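Local coordinates for beta-glucosidase (Chaetomella raphigera, PDB 6JXG), which probably hydrolyses terminal, non-reducing beta-D-glucosyl units with release of beta-D-glucose, as a family 3 glycoside hydrolase acting in cellulose breakdown, at residues A[115-120]-A[547-552]; A[155-160]-A[176-181]; A[353-358]-A[464-469]; A[399-404]-A[409-414]; A[618-623]-A[628-633]. All coordinates share one frame; numbering follows the deposited sequence.

Contact 1. Residues A[115-120]-A[547-552]; sequences GKIPEA and GDDNFP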
# COMPACT_ATOMS: atom_id res chain seq x y z
N GLY A 115 -4.65 7.42 -0.51
CA GLY A 115 -5.52 7.51 0.64
C GLY A 115 -5.70 8.92 1.21
O GLY A 115 -5.82 9.06 2.40
N LYS A 116 -5.77 9.93 0.33
CA LYS A 116 -6.03 11.33 0.69
C LYS A 116 -7.36 11.51 1.43
O LYS A 116 -7.50 12.46 2.24
CB LYS A 116 -6.01 12.23 -0.57
CG LYS A 116 -7.26 13.13 -0.69
CD LYS A 116 -7.58 13.34 -2.08
CE LYS A 116 -8.99 13.45 -2.53
NZ LYS A 116 -9.61 14.77 -2.46
N ILE A 117 -8.31 10.61 1.16
CA ILE A 117 -9.64 10.59 1.82
C ILE A 117 -9.68 9.45 2.80
O ILE A 117 -9.67 8.27 2.39
CB ILE A 117 -10.82 10.48 0.82
CG1 ILE A 117 -10.78 11.62 -0.19
CG2 ILE A 117 -12.15 10.36 1.57
CD1 ILE A 117 -11.64 11.41 -1.40
N PRO A 118 -9.73 9.76 4.10
CA PRO A 118 -9.54 8.68 5.09
C PRO A 118 -10.60 7.54 5.02
O PRO A 118 -10.31 6.37 5.39
CB PRO A 118 -9.54 9.41 6.42
CG PRO A 118 -10.22 10.71 6.13
CD PRO A 118 -9.98 11.08 4.71
N GLU A 119 -11.79 7.89 4.54
CA GLU A 119 -12.87 6.95 4.41
C GLU A 119 -12.74 6.04 3.19
O GLU A 119 -13.48 5.06 3.06
CB GLU A 119 -14.23 7.67 4.23
CG GLU A 119 -14.66 8.47 5.46
CD GLU A 119 -14.12 9.91 5.49
OE1 GLU A 119 -13.26 10.29 4.66
OE2 GLU A 119 -14.56 10.68 6.44
N ALA A 120 -11.94 6.41 2.23
CA ALA A 120 -11.96 5.72 0.97
C ALA A 120 -11.61 4.23 1.07
O ALA A 120 -10.80 3.77 1.91
CB ALA A 120 -11.15 6.46 -0.08
N GLY A 547 -19.64 13.94 -6.73
CA GLY A 547 -19.55 14.27 -8.16
C GLY A 547 -18.06 14.26 -8.56
O GLY A 547 -17.34 13.28 -8.25
N ASP A 548 -17.59 15.31 -9.17
CA ASP A 548 -16.16 15.41 -9.48
C ASP A 548 -15.39 15.89 -8.26
O ASP A 548 -15.95 16.56 -7.38
CB ASP A 548 -15.91 16.44 -10.62
CG ASP A 548 -16.33 15.92 -11.98
OD1 ASP A 548 -16.74 14.73 -12.16
OD2 ASP A 548 -16.22 16.73 -12.88
N ASP A 549 -14.12 15.54 -8.22
CA ASP A 549 -13.22 16.01 -7.18
C ASP A 549 -12.19 16.93 -7.83
O ASP A 549 -11.41 16.52 -8.66
CB ASP A 549 -12.59 14.82 -6.44
CG ASP A 549 -11.80 15.24 -5.18
OD1 ASP A 549 -11.57 16.45 -4.95
OD2 ASP A 549 -11.38 14.33 -4.38
N ASN A 550 -12.19 18.22 -7.44
CA ASN A 550 -11.23 19.19 -7.96
C ASN A 550 -10.02 19.38 -7.06
O ASN A 550 -9.18 20.26 -7.25
CB ASN A 550 -11.91 20.51 -8.29
CG ASN A 550 -12.88 20.33 -9.46
OD1 ASN A 550 -12.48 20.23 -10.61
ND2 ASN A 550 -14.14 20.30 -9.16
N PHE A 551 -9.92 18.50 -6.09
CA PHE A 551 -8.74 18.43 -5.27
C PHE A 551 -8.34 19.84 -4.73
O PHE A 551 -7.21 20.25 -4.87
CB PHE A 551 -7.57 17.77 -5.95
CG PHE A 551 -7.72 16.25 -6.12
CD1 PHE A 551 -8.77 15.70 -6.88
CD2 PHE A 551 -6.84 15.37 -5.56
CE1 PHE A 551 -8.89 14.33 -7.06
CE2 PHE A 551 -6.97 14.01 -5.75
CZ PHE A 551 -8.02 13.49 -6.45
N PRO A 552 -9.29 20.59 -4.14
CA PRO A 552 -8.96 21.99 -3.74
C PRO A 552 -7.94 22.06 -2.59
O PRO A 552 -7.27 23.04 -2.41
CB PRO A 552 -10.34 22.56 -3.34
CG PRO A 552 -11.05 21.36 -2.84
CD PRO A 552 -10.68 20.28 -3.82
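Lys116 extends from loop 115-120 to loop 547-552 and forms a salt bridge with Asp549. Lys116 NZ lies 2.6 Å from Asp549 OD2. The ammonium uses the syn lone pair of that oxygen, on the side of OD1. The two side chains come from opposite directions. With CG anti to the backbone N (chi1 -171°), the Asp549 carboxylate is directed at the lysine. NZ has a second acidic partner in Glu553, just beyond the segment.

The next interaction involves a ring. Lys116 NZ is 4.2 Å from the centroid of the Phe551 ring and 10° off its normal, a cation-pi contact over the face. Lys116 CE makes a CH-pi contact with that face, offset toward the rim. Lys116 CD approaches Phe551 CE2 at 3.8 Å. Tyr182 meets the same ring edge-to-face.

A backbone amide holds the acid. Asp549 OD1 accepts from Phe551 N at 2.9 Å, met from above the carboxylate plane, and this closes an Asx turn. The two oxygens therefore have separate tasks. An alanine in place of Asp549 would probably cost Lys116 one of its two named acidic partners, Glu553 still being beside it, and leave the Phe551 amide without this acceptor. Ile117 CD1 lies alongside at van der Waals distance, 4.2 Å from Asp549 OD2.

The contact joins the N-terminal and C-terminal domains of the family 3 fold. The lysine is buried, but two carboxylates and an aromatic face surround its ammonium. This setting is likely to favour the positive charge.

Contact 2. Residues A[155-160]-A[176-181]; sequences KHFIGN and RTFHEL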
# COMPACT_ATOMS: atom_id res chain seq x y z
N LYS A 155 -0.40 0.08 -9.69
CA LYS A 155 -1.80 0.44 -10.03
C LYS A 155 -2.30 1.41 -8.94
O LYS A 155 -1.75 1.39 -7.80
CB LYS A 155 -2.66 -0.83 -10.15
CG LYS A 155 -2.98 -1.59 -8.88
CD LYS A 155 -3.57 -2.98 -9.17
CE LYS A 155 -4.18 -3.49 -7.89
NZ LYS A 155 -4.80 -4.82 -8.02
N HIS A 156 -3.33 2.21 -9.17
CA HIS A 156 -4.12 2.42 -10.36
C HIS A 156 -3.85 3.87 -10.76
O HIS A 156 -4.01 4.81 -9.94
CB HIS A 156 -5.62 2.27 -10.03
CG HIS A 156 -5.95 1.04 -9.26
ND1 HIS A 156 -5.79 0.95 -7.89
CD2 HIS A 156 -6.39 -0.17 -9.67
CE1 HIS A 156 -6.16 -0.26 -7.49
NE2 HIS A 156 -6.56 -0.94 -8.54
N PHE A 157 -3.31 4.05 -11.95
CA PHE A 157 -2.90 5.34 -12.44
C PHE A 157 -4.12 6.07 -13.10
O PHE A 157 -4.55 5.67 -14.17
CB PHE A 157 -1.80 5.17 -13.51
CG PHE A 157 -1.23 6.50 -14.01
CD1 PHE A 157 -0.26 7.12 -13.29
CD2 PHE A 157 -1.74 7.13 -15.18
CE1 PHE A 157 0.30 8.36 -13.72
CE2 PHE A 157 -1.21 8.36 -15.62
CZ PHE A 157 -0.20 8.97 -14.85
N ILE A 158 -4.69 7.12 -12.51
CA ILE A 158 -4.27 7.79 -11.31
C ILE A 158 -5.52 8.61 -10.84
O ILE A 158 -6.45 8.86 -11.62
CB ILE A 158 -3.04 8.74 -11.62
CG1 ILE A 158 -2.37 9.19 -10.31
CG2 ILE A 158 -3.48 9.90 -12.52
CD1 ILE A 158 -0.95 9.74 -10.44
N GLY A 159 -5.50 9.10 -9.60
CA GLY A 159 -6.61 9.87 -9.04
C GLY A 159 -7.84 9.07 -8.67
O GLY A 159 -8.91 9.66 -8.52
N ASN A 160 -7.71 7.75 -8.49
CA ASN A 160 -8.86 6.90 -8.03
C ASN A 160 -8.82 6.86 -6.51
O ASN A 160 -8.46 5.87 -5.89
CB ASN A 160 -8.73 5.55 -8.67
CG ASN A 160 -9.77 4.56 -8.25
OD1 ASN A 160 -10.91 4.93 -7.84
ND2 ASN A 160 -9.43 3.30 -8.38
N ARG A 176 1.01 20.96 -9.82
CA ARG A 176 1.95 20.83 -8.74
C ARG A 176 1.56 19.71 -7.85
O ARG A 176 2.34 18.89 -7.56
CB ARG A 176 2.06 22.11 -7.89
CG ARG A 176 3.26 22.07 -6.98
CD ARG A 176 3.67 23.35 -6.24
NE ARG A 176 4.62 22.99 -5.21
CZ ARG A 176 4.78 23.60 -4.07
NH1 ARG A 176 4.09 24.65 -3.78
NH2 ARG A 176 5.62 23.11 -3.22
N THR A 177 0.32 19.74 -7.41
CA THR A 177 -0.24 18.66 -6.56
C THR A 177 -0.05 17.31 -7.24
O THR A 177 0.31 16.30 -6.58
CB THR A 177 -1.74 18.88 -6.25
OG1 THR A 177 -1.87 20.13 -5.59
CG2 THR A 177 -2.32 17.81 -5.36
N PHE A 178 -0.30 17.28 -8.54
CA PHE A 178 -0.15 16.04 -9.32
C PHE A 178 1.26 15.50 -9.18
O PHE A 178 1.47 14.32 -8.82
CB PHE A 178 -0.54 16.31 -10.78
CG PHE A 178 -0.54 15.07 -11.64
CD1 PHE A 178 -1.59 14.19 -11.58
CD2 PHE A 178 0.42 14.86 -12.54
CE1 PHE A 178 -1.62 13.05 -12.40
CE2 PHE A 178 0.42 13.71 -13.35
CZ PHE A 178 -0.61 12.80 -13.26
N HIS A 179 2.27 16.35 -9.43
CA HIS A 179 3.66 15.89 -9.39
C HIS A 179 4.25 15.59 -7.99
O HIS A 179 5.02 14.61 -7.84
CB HIS A 179 4.54 16.94 -10.11
CG HIS A 179 4.41 16.87 -11.59
ND1 HIS A 179 3.39 17.48 -12.29
CD2 HIS A 179 5.16 16.23 -12.51
CE1 HIS A 179 3.53 17.22 -13.58
NE2 HIS A 179 4.60 16.47 -13.74
N GLU A 180 3.90 16.41 -7.00
CA GLU A 180 4.48 16.28 -5.66
C GLU A 180 3.84 15.26 -4.80
O GLU A 180 4.47 14.82 -3.82
CB GLU A 180 4.55 17.59 -4.89
CG GLU A 180 5.60 18.48 -5.50
CD GLU A 180 5.78 19.85 -4.84
OE1 GLU A 180 5.57 20.05 -3.63
OE2 GLU A 180 6.16 20.72 -5.61
N LEU A 181 2.60 14.91 -5.10
CA LEU A 181 1.83 14.09 -4.22
C LEU A 181 1.45 12.77 -4.95
O LEU A 181 2.09 11.76 -4.71
CB LEU A 181 0.66 14.88 -3.70
CG LEU A 181 -0.10 14.29 -2.61
CD1 LEU A 181 0.91 13.94 -1.49
CD2 LEU A 181 -1.17 15.26 -2.17
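Ile158 and Phe157, at the end of strand 151-157, pack against the ring of Phe178 from helix 175-182. Ile158 can be followed outward. Its CB lies 3.6 Å above the plane of the Phe157 ring, offset toward the rim. CG2 branches off there and meets the edge of the Phe178 ring, near its plane. The distance from Ile158 CG2 to Phe178 CE1 is 3.7 Å. CG1 is anti to the backbone N (chi1 -166°) and carries the chain on. At the tip, Ile158 CD1 approaches Phe178 CE1 at 3.9 Å. Both methyls thus bear on the CE1-CZ end of one ring.

Phe157 adds a lighter touch. Its CZ is 4.2 Å from Phe178 CZ, again at the edge of the Phe178 ring. The two phenylalanine side chains cross at about a right angle. The peptide bond between Phe157 and Ile158 is cis. An alanine in place of Ile158 would lose CG1, CG2 and CD1 and would probably open a gap at the edge of Phe178, leaving that ring freer to shift.

The strand belongs to the TIM-barrel-like N-terminal domain. Helix 214-222 also borders the group, with Leu215 and Leu219 on Phe157, Phe214 on Ile158 and Ile218 on Phe178. An N-acetylglucosamine of a glycan attached to the protein lies about 5 Å from the Phe178 side chain.

The contact is buried and wholly apolar, so helix and strand meet here through the fit of methyls to a ring edge, with no polar pairing between the segments.

Contact 3. Residues A[353-358]-A[464-469]; sequences AIIGQD and TALVQA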
# COMPACT_ATOMS: atom_id res chain seq x y z
N ALA A 353 -10.57 -11.35 30.62
CA ALA A 353 -11.75 -11.46 29.78
C ALA A 353 -11.37 -11.16 28.31
O ALA A 353 -10.53 -10.25 28.06
CB ALA A 353 -12.85 -10.48 30.28
N ILE A 354 -11.96 -11.91 27.38
CA ILE A 354 -11.65 -11.78 25.91
C ILE A 354 -12.98 -11.48 25.23
O ILE A 354 -13.92 -12.32 25.26
CB ILE A 354 -10.92 -13.03 25.37
CG1 ILE A 354 -9.63 -13.27 26.16
CG2 ILE A 354 -10.69 -12.97 23.85
CD1 ILE A 354 -8.47 -12.31 25.98
N ILE A 355 -13.11 -10.24 24.71
CA ILE A 355 -14.40 -9.71 24.32
C ILE A 355 -14.40 -9.22 22.87
O ILE A 355 -13.54 -8.47 22.47
CB ILE A 355 -14.83 -8.55 25.28
CG1 ILE A 355 -14.84 -9.06 26.71
CG2 ILE A 355 -16.16 -7.93 24.89
CD1 ILE A 355 -14.70 -7.97 27.73
N GLY A 356 -15.44 -9.57 22.12
CA GLY A 356 -15.59 -9.13 20.75
C GLY A 356 -15.43 -10.26 19.79
O GLY A 356 -14.58 -11.09 19.98
N GLN A 357 -16.21 -10.23 18.73
CA GLN A 357 -16.14 -11.27 17.72
C GLN A 357 -14.83 -11.19 16.96
O GLN A 357 -14.45 -12.16 16.39
CB GLN A 357 -17.31 -11.20 16.73
CG GLN A 357 -17.42 -9.98 15.89
CD GLN A 357 -18.34 -10.17 14.73
OE1 GLN A 357 -18.34 -11.26 14.08
NE2 GLN A 357 -19.18 -9.21 14.51
N ASP A 358 -14.19 -10.02 16.96
CA ASP A 358 -12.86 -9.86 16.36
C ASP A 358 -11.78 -10.72 17.03
O ASP A 358 -10.69 -10.86 16.50
CB ASP A 358 -12.49 -8.32 16.31
CG ASP A 358 -11.09 -8.04 15.72
OD1 ASP A 358 -10.90 -8.39 14.55
OD2 ASP A 358 -10.24 -7.38 16.38
N THR A 464 -17.57 1.17 19.39
CA THR A 464 -17.41 2.17 20.49
C THR A 464 -18.29 1.73 21.72
O THR A 464 -17.80 1.62 22.88
CB THR A 464 -17.73 3.57 20.00
OG1 THR A 464 -16.63 4.05 19.19
CG2 THR A 464 -17.94 4.56 21.24
N ALA A 465 -19.54 1.41 21.42
CA ALA A 465 -20.48 0.93 22.44
C ALA A 465 -20.02 -0.35 23.13
O ALA A 465 -20.15 -0.48 24.34
CB ALA A 465 -21.90 0.83 21.85
N LEU A 466 -19.36 -1.26 22.42
CA LEU A 466 -18.75 -2.39 23.07
C LEU A 466 -17.68 -2.02 24.09
O LEU A 466 -17.62 -2.59 25.23
CB LEU A 466 -18.14 -3.38 22.03
CG LEU A 466 -17.71 -4.74 22.55
CD1 LEU A 466 -18.88 -5.47 23.16
CD2 LEU A 466 -17.09 -5.53 21.38
N VAL A 467 -16.75 -1.18 23.68
CA VAL A 467 -15.73 -0.69 24.58
C VAL A 467 -16.35 0.02 25.80
O VAL A 467 -15.94 -0.27 26.89
CB VAL A 467 -14.70 0.25 23.91
CG1 VAL A 467 -13.59 0.60 24.91
CG2 VAL A 467 -14.07 -0.50 22.75
N GLN A 468 -17.34 0.89 25.57
CA GLN A 468 -18.02 1.59 26.68
C GLN A 468 -18.63 0.59 27.72
O GLN A 468 -18.48 0.79 28.94
CB GLN A 468 -19.08 2.47 26.13
CG GLN A 468 -18.52 3.71 25.52
CD GLN A 468 -19.50 4.48 24.72
OE1 GLN A 468 -20.47 3.92 24.20
NE2 GLN A 468 -19.28 5.79 24.62
N ALA A 469 -19.23 -0.50 27.23
CA ALA A 469 -19.74 -1.58 28.06
C ALA A 469 -18.65 -2.27 28.88
O ALA A 469 -18.84 -2.62 30.07
CB ALA A 469 -20.47 -2.61 27.21
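Leu466 packs on Ile355 and Gly356, placing helix 463-471 against the end of strand 351-355. This is a helix-on-sheet layer of the alpha/beta sandwich in the family 3 C-terminal domain. The strand lies in the parallel part of a mixed sheet, between strands 431-438 and 410-414.

Along the helix, Thr464 comes first. Its carbonyl O accepts from Gln468 N at 2.8 Å, the regular helical bond. Ala465 likewise accepts from Ala469 N through its carbonyl O. Leu466 follows, and it carries the whole contact. Its CG is anti to the backbone N (chi1 -168°), which turns the side chain to the strand end, and chi2 of 60° splits the two methyls between Ile355 and Gly356. Leu466 CD1 meets Ile355 CG2 at 4.1 Å, methyl against methyl, and the two side chains pass each other at a slant. At Val467 the CB points away from the strand, and the side chain packs on Ile492 of helix 490-493. Ala469 turns to Thr419.

Helix 419-427 packs beside the pair: Ala422 touches both Ile355 and Leu466. Val434 of the neighbouring strand also touches Leu466.

The remaining Leu466 methyl rests on bare backbone. The backbone angles of Gly356 call for glycine, because a CB there would jam against the carbonyl O of Ile355. Leu466 CD2 therefore approaches Gly356 CA directly, at 4.0 Å.

Contact 4. Residues A[399-404]-A[409-414]; sequences AITPLA and TKLVLS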
# COMPACT_ATOMS: atom_id res chain seq x y z
N ALA A 399 -3.97 -17.45 19.54
CA ALA A 399 -2.63 -17.20 20.05
C ALA A 399 -2.61 -16.96 21.57
O ALA A 399 -1.68 -17.35 22.24
CB ALA A 399 -2.01 -16.00 19.38
N ILE A 400 -3.60 -16.29 22.10
CA ILE A 400 -3.57 -15.96 23.52
C ILE A 400 -3.80 -17.18 24.44
O ILE A 400 -3.10 -17.33 25.43
CB ILE A 400 -4.61 -14.88 23.81
CG1 ILE A 400 -4.16 -13.55 23.17
CG2 ILE A 400 -4.94 -14.79 25.31
CD1 ILE A 400 -5.28 -12.54 23.12
N THR A 401 -4.71 -18.05 24.03
CA THR A 401 -5.15 -19.16 24.86
C THR A 401 -3.97 -19.95 25.42
O THR A 401 -3.81 -20.01 26.64
CB THR A 401 -6.12 -20.06 24.11
OG1 THR A 401 -7.34 -19.34 23.92
CG2 THR A 401 -6.40 -21.37 24.91
N PRO A 402 -3.07 -20.48 24.56
CA PRO A 402 -1.97 -21.24 25.17
C PRO A 402 -1.07 -20.42 26.08
O PRO A 402 -0.53 -20.96 27.07
CB PRO A 402 -1.20 -21.81 23.97
CG PRO A 402 -1.74 -21.19 22.74
CD PRO A 402 -2.93 -20.33 23.11
N LEU A 403 -0.88 -19.14 25.76
CA LEU A 403 0.04 -18.30 26.47
C LEU A 403 -0.52 -17.98 27.88
O LEU A 403 0.23 -17.99 28.90
CB LEU A 403 0.30 -16.98 25.71
CG LEU A 403 1.09 -17.10 24.41
CD1 LEU A 403 1.14 -15.74 23.71
CD2 LEU A 403 2.53 -17.60 24.64
N ALA A 404 -1.82 -17.70 27.91
CA ALA A 404 -2.57 -17.58 29.16
C ALA A 404 -2.57 -18.87 29.96
O ALA A 404 -2.39 -18.81 31.18
CB ALA A 404 -3.99 -17.22 28.84
N THR A 409 -3.43 -18.16 33.83
CA THR A 409 -4.50 -17.17 33.89
C THR A 409 -5.80 -17.79 33.41
O THR A 409 -5.83 -18.55 32.50
CB THR A 409 -4.21 -15.79 33.21
OG1 THR A 409 -5.17 -15.44 32.20
CG2 THR A 409 -2.86 -15.66 32.79
N LYS A 410 -6.88 -17.40 34.05
CA LYS A 410 -8.18 -17.89 33.72
C LYS A 410 -8.75 -17.00 32.62
O LYS A 410 -8.61 -15.76 32.70
CB LYS A 410 -9.04 -17.81 34.99
CG LYS A 410 -10.32 -18.62 34.96
CD LYS A 410 -11.52 -17.72 34.68
CE LYS A 410 -12.80 -18.51 34.48
NZ LYS A 410 -12.67 -19.58 33.43
N LEU A 411 -9.42 -17.58 31.63
CA LEU A 411 -10.05 -16.80 30.57
C LEU A 411 -11.55 -16.79 30.64
O LEU A 411 -12.17 -17.82 30.76
CB LEU A 411 -9.60 -17.31 29.20
CG LEU A 411 -8.10 -17.34 28.91
CD1 LEU A 411 -7.86 -18.15 27.67
CD2 LEU A 411 -7.52 -15.96 28.72
N VAL A 412 -12.12 -15.59 30.59
CA VAL A 412 -13.52 -15.35 30.53
C VAL A 412 -13.93 -14.83 29.13
O VAL A 412 -13.64 -13.66 28.72
CB VAL A 412 -13.93 -14.31 31.60
CG1 VAL A 412 -15.46 -14.19 31.62
CG2 VAL A 412 -13.40 -14.70 32.96
N LEU A 413 -14.64 -15.69 28.39
CA LEU A 413 -14.89 -15.46 26.98
C LEU A 413 -16.22 -14.80 26.73
O LEU A 413 -17.28 -15.26 27.22
CB LEU A 413 -14.76 -16.77 26.22
CG LEU A 413 -13.44 -17.53 26.37
CD1 LEU A 413 -13.45 -18.78 25.51
CD2 LEU A 413 -12.28 -16.61 26.00
N SER A 414 -16.19 -13.69 26.01
CA SER A 414 -17.37 -13.13 25.42
C SER A 414 -17.13 -12.70 23.93
O SER A 414 -17.09 -11.53 23.62
CB SER A 414 -17.88 -11.96 26.24
OG SER A 414 -19.13 -11.61 25.78
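Ala404 O accepts from Thr409 N at 2.9 Å, and this backbone bond closes the turn from helix 396-406 to strand 410-414. The bond spans five residues, one more than a regular helical bond. Its N-H...O angle is 147°. The chain then doubles back. The axes of helix 399-404 and strand 410-414 run at 150° between their N-to-C directions, roughly antiparallel, and approach to 9.2 Å. The helix is kinked at Pro402, whose N has no bond to the turn before.

Leu411 fills the angle between helix and strand. Its CG is anti to the carbonyl carbon (chi1 -57°), and its methyls divide the helix face between them. Leu411 CD2 lies 3.8 Å from Ala404 CB and 4.4 Å from Ile400 CG2. Leu411 CD1 lies 4.0 Å from Thr401 OG1, a van der Waals touch; the hydroxyl itself is hydrogen-bonded to Leu397 O. Thr409 stays close to the turn. Its CG2 lies 3.6 Å from Ala404 O, and its OG1 faces the Ala404 methyl.

The unit forms one edge of the alpha/beta sandwich. Strand 410-414 is the outermost strand of its sheet within the chain and pairs in parallel with strand 351-355. Leu352 of that strand touches both Thr409 and Leu411. Helix 511-519 flanks helix 396-406 at Ala399 and Leu403, while helix 419-427 packs on the strand at Val412 and Ser414.

Contact 5. Residues A[618-623]-A[628-633]; sequences AKVTNS and GAEVAQ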
# COMPACT_ATOMS: atom_id res chain seq x y z
N ALA A 618 21.91 10.98 12.87
CA ALA A 618 21.68 11.27 14.29
C ALA A 618 21.99 10.06 15.10
O ALA A 618 22.08 8.92 14.57
CB ALA A 618 20.23 11.74 14.54
N LYS A 619 22.20 10.30 16.39
CA LYS A 619 22.40 9.22 17.33
C LYS A 619 21.13 8.97 18.12
O LYS A 619 20.52 9.93 18.64
CB LYS A 619 23.53 9.54 18.33
CG LYS A 619 23.65 8.47 19.42
CD LYS A 619 25.05 8.54 20.00
CE LYS A 619 25.23 9.58 21.07
NZ LYS A 619 24.32 9.19 22.14
N VAL A 620 20.74 7.68 18.23
CA VAL A 620 19.53 7.34 18.96
C VAL A 620 19.96 6.36 20.05
O VAL A 620 20.84 5.47 19.82
CB VAL A 620 18.54 6.58 18.05
CG1 VAL A 620 17.33 6.14 18.84
CG2 VAL A 620 18.12 7.47 16.89
N THR A 621 19.39 6.57 21.24
CA THR A 621 19.77 5.84 22.44
C THR A 621 18.52 5.32 23.05
O THR A 621 17.57 6.07 23.21
CB THR A 621 20.39 6.81 23.46
OG1 THR A 621 21.65 7.29 22.91
CG2 THR A 621 20.69 6.09 24.73
N ASN A 622 18.55 4.04 23.40
CA ASN A 622 17.48 3.43 24.18
C ASN A 622 17.71 3.81 25.63
O ASN A 622 18.66 3.33 26.25
CB ASN A 622 17.49 1.90 24.03
CG ASN A 622 16.40 1.20 24.81
OD1 ASN A 622 15.83 1.74 25.74
ND2 ASN A 622 16.08 -0.05 24.39
N SER A 623 16.82 4.65 26.15
CA SER A 623 16.96 5.26 27.47
C SER A 623 16.11 4.48 28.48
O SER A 623 16.05 4.86 29.64
CB SER A 623 16.55 6.74 27.40
OG SER A 623 15.27 6.87 26.84
N GLY A 628 14.06 -2.45 22.25
CA GLY A 628 13.03 -1.92 21.34
C GLY A 628 13.62 -1.38 20.09
O GLY A 628 14.78 -1.01 20.10
N ALA A 629 12.80 -1.25 19.04
CA ALA A 629 13.22 -0.55 17.83
C ALA A 629 12.51 0.75 17.69
O ALA A 629 11.30 0.86 18.02
CB ALA A 629 12.95 -1.39 16.61
N GLU A 630 13.25 1.75 17.27
CA GLU A 630 12.70 3.09 17.02
C GLU A 630 12.76 3.43 15.54
O GLU A 630 13.76 3.14 14.87
CB GLU A 630 13.51 4.10 17.83
CG GLU A 630 13.27 5.56 17.48
CD GLU A 630 11.93 6.09 17.93
OE1 GLU A 630 11.85 7.30 18.33
OE2 GLU A 630 10.95 5.32 17.83
N VAL A 631 11.71 4.07 15.04
CA VAL A 631 11.66 4.57 13.67
C VAL A 631 11.98 6.06 13.72
O VAL A 631 11.13 6.87 14.05
CB VAL A 631 10.28 4.33 12.98
CG1 VAL A 631 10.26 4.87 11.55
CG2 VAL A 631 9.95 2.89 12.95
N ALA A 632 13.26 6.40 13.49
CA ALA A 632 13.65 7.81 13.38
C ALA A 632 13.18 8.36 12.05
O ALA A 632 13.28 7.69 11.04
CB ALA A 632 15.11 7.95 13.50
N GLN A 633 12.73 9.60 12.05
CA GLN A 633 12.09 10.24 10.90
C GLN A 633 12.73 11.58 10.66
O GLN A 633 13.06 12.27 11.64
CB GLN A 633 10.61 10.45 11.11
CG GLN A 633 9.91 9.12 11.33
CD GLN A 633 8.58 9.23 12.03
OE1 GLN A 633 7.78 10.10 11.74
NE2 GLN A 633 8.34 8.31 12.95
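Val620 CG1 overlaps the aliphatic part of Glu630, with Glu630 CG 4.3 Å away. The valine CB points toward strand 628-637, and Ala632 also turns its CB back toward the valine. In the backbone, Val620 CA and Ala632 CA are nearest neighbours at 8.1 Å. That spacing is too wide for strand pairing, and no hydrogen bond crosses between the segments.

Glu630 brings its CG to the valine and turns its carboxylate mainly to partners outside the segments. OE1 is hydrogen-bonded to the Tyr584 hydroxyl, and OE2 makes a salt bridge with Lys528. A weak bond of 3.2 Å also joins Val631 N to Glu630 OE2. One side chain thus lends methylene to an apolar layer while its charge is met at the side.

The two strands belong to different sheets of the fibronectin type III-like domain. Strand 612-622 is the middle of a three-stranded antiparallel sheet, and strand 628-637 lies inside a four-stranded one. They follow each other in the chain, so the turn between them passes from one sheet to the other, a beta arch. Val666 of strand 663-671 touches both Val620 and Ala632 between the layers, and Leu658 of strand 649-658 touches Val620.

Nearer the turn, Asn622 takes over. Its CG is anti to the backbone N (chi1 180°), which brings the amide up to Gly628. Asn622 ND2 lies 3.8 Å from Gly628 N, a van der Waals contact between two donors, not a bond. The polar needs of that amide are met by the arch itself and a neighbouring strand: ND2 is hydrogen-bonded to Val626 O and Leu658 O, and OD1 to Gly624 N.

In the fold
The contacts sample three domains. Contact 1 closes the longest loop and ties the N-terminal domain to the C-terminal one. Contacts 2, 3 and 4 are nested within that loop. Contact 2 lies in the barrel-like domain, its centre about 12 Å from that of contact 1. Contacts 3 and 4 lie in the alpha/beta sandwich with centres about 15 Å apart, and contact 4 is nested inside contact 3. Their strands 351-355 and 410-414 are parallel neighbours, with Ile354 probably hydrogen-bonded to Val412 and Ser414. Contact 5 comes last, in the fibronectin-like sandwich, with its centre about 33 to 35 Å from the others. Contact 1 therefore joins two domains, while the others shape single ones.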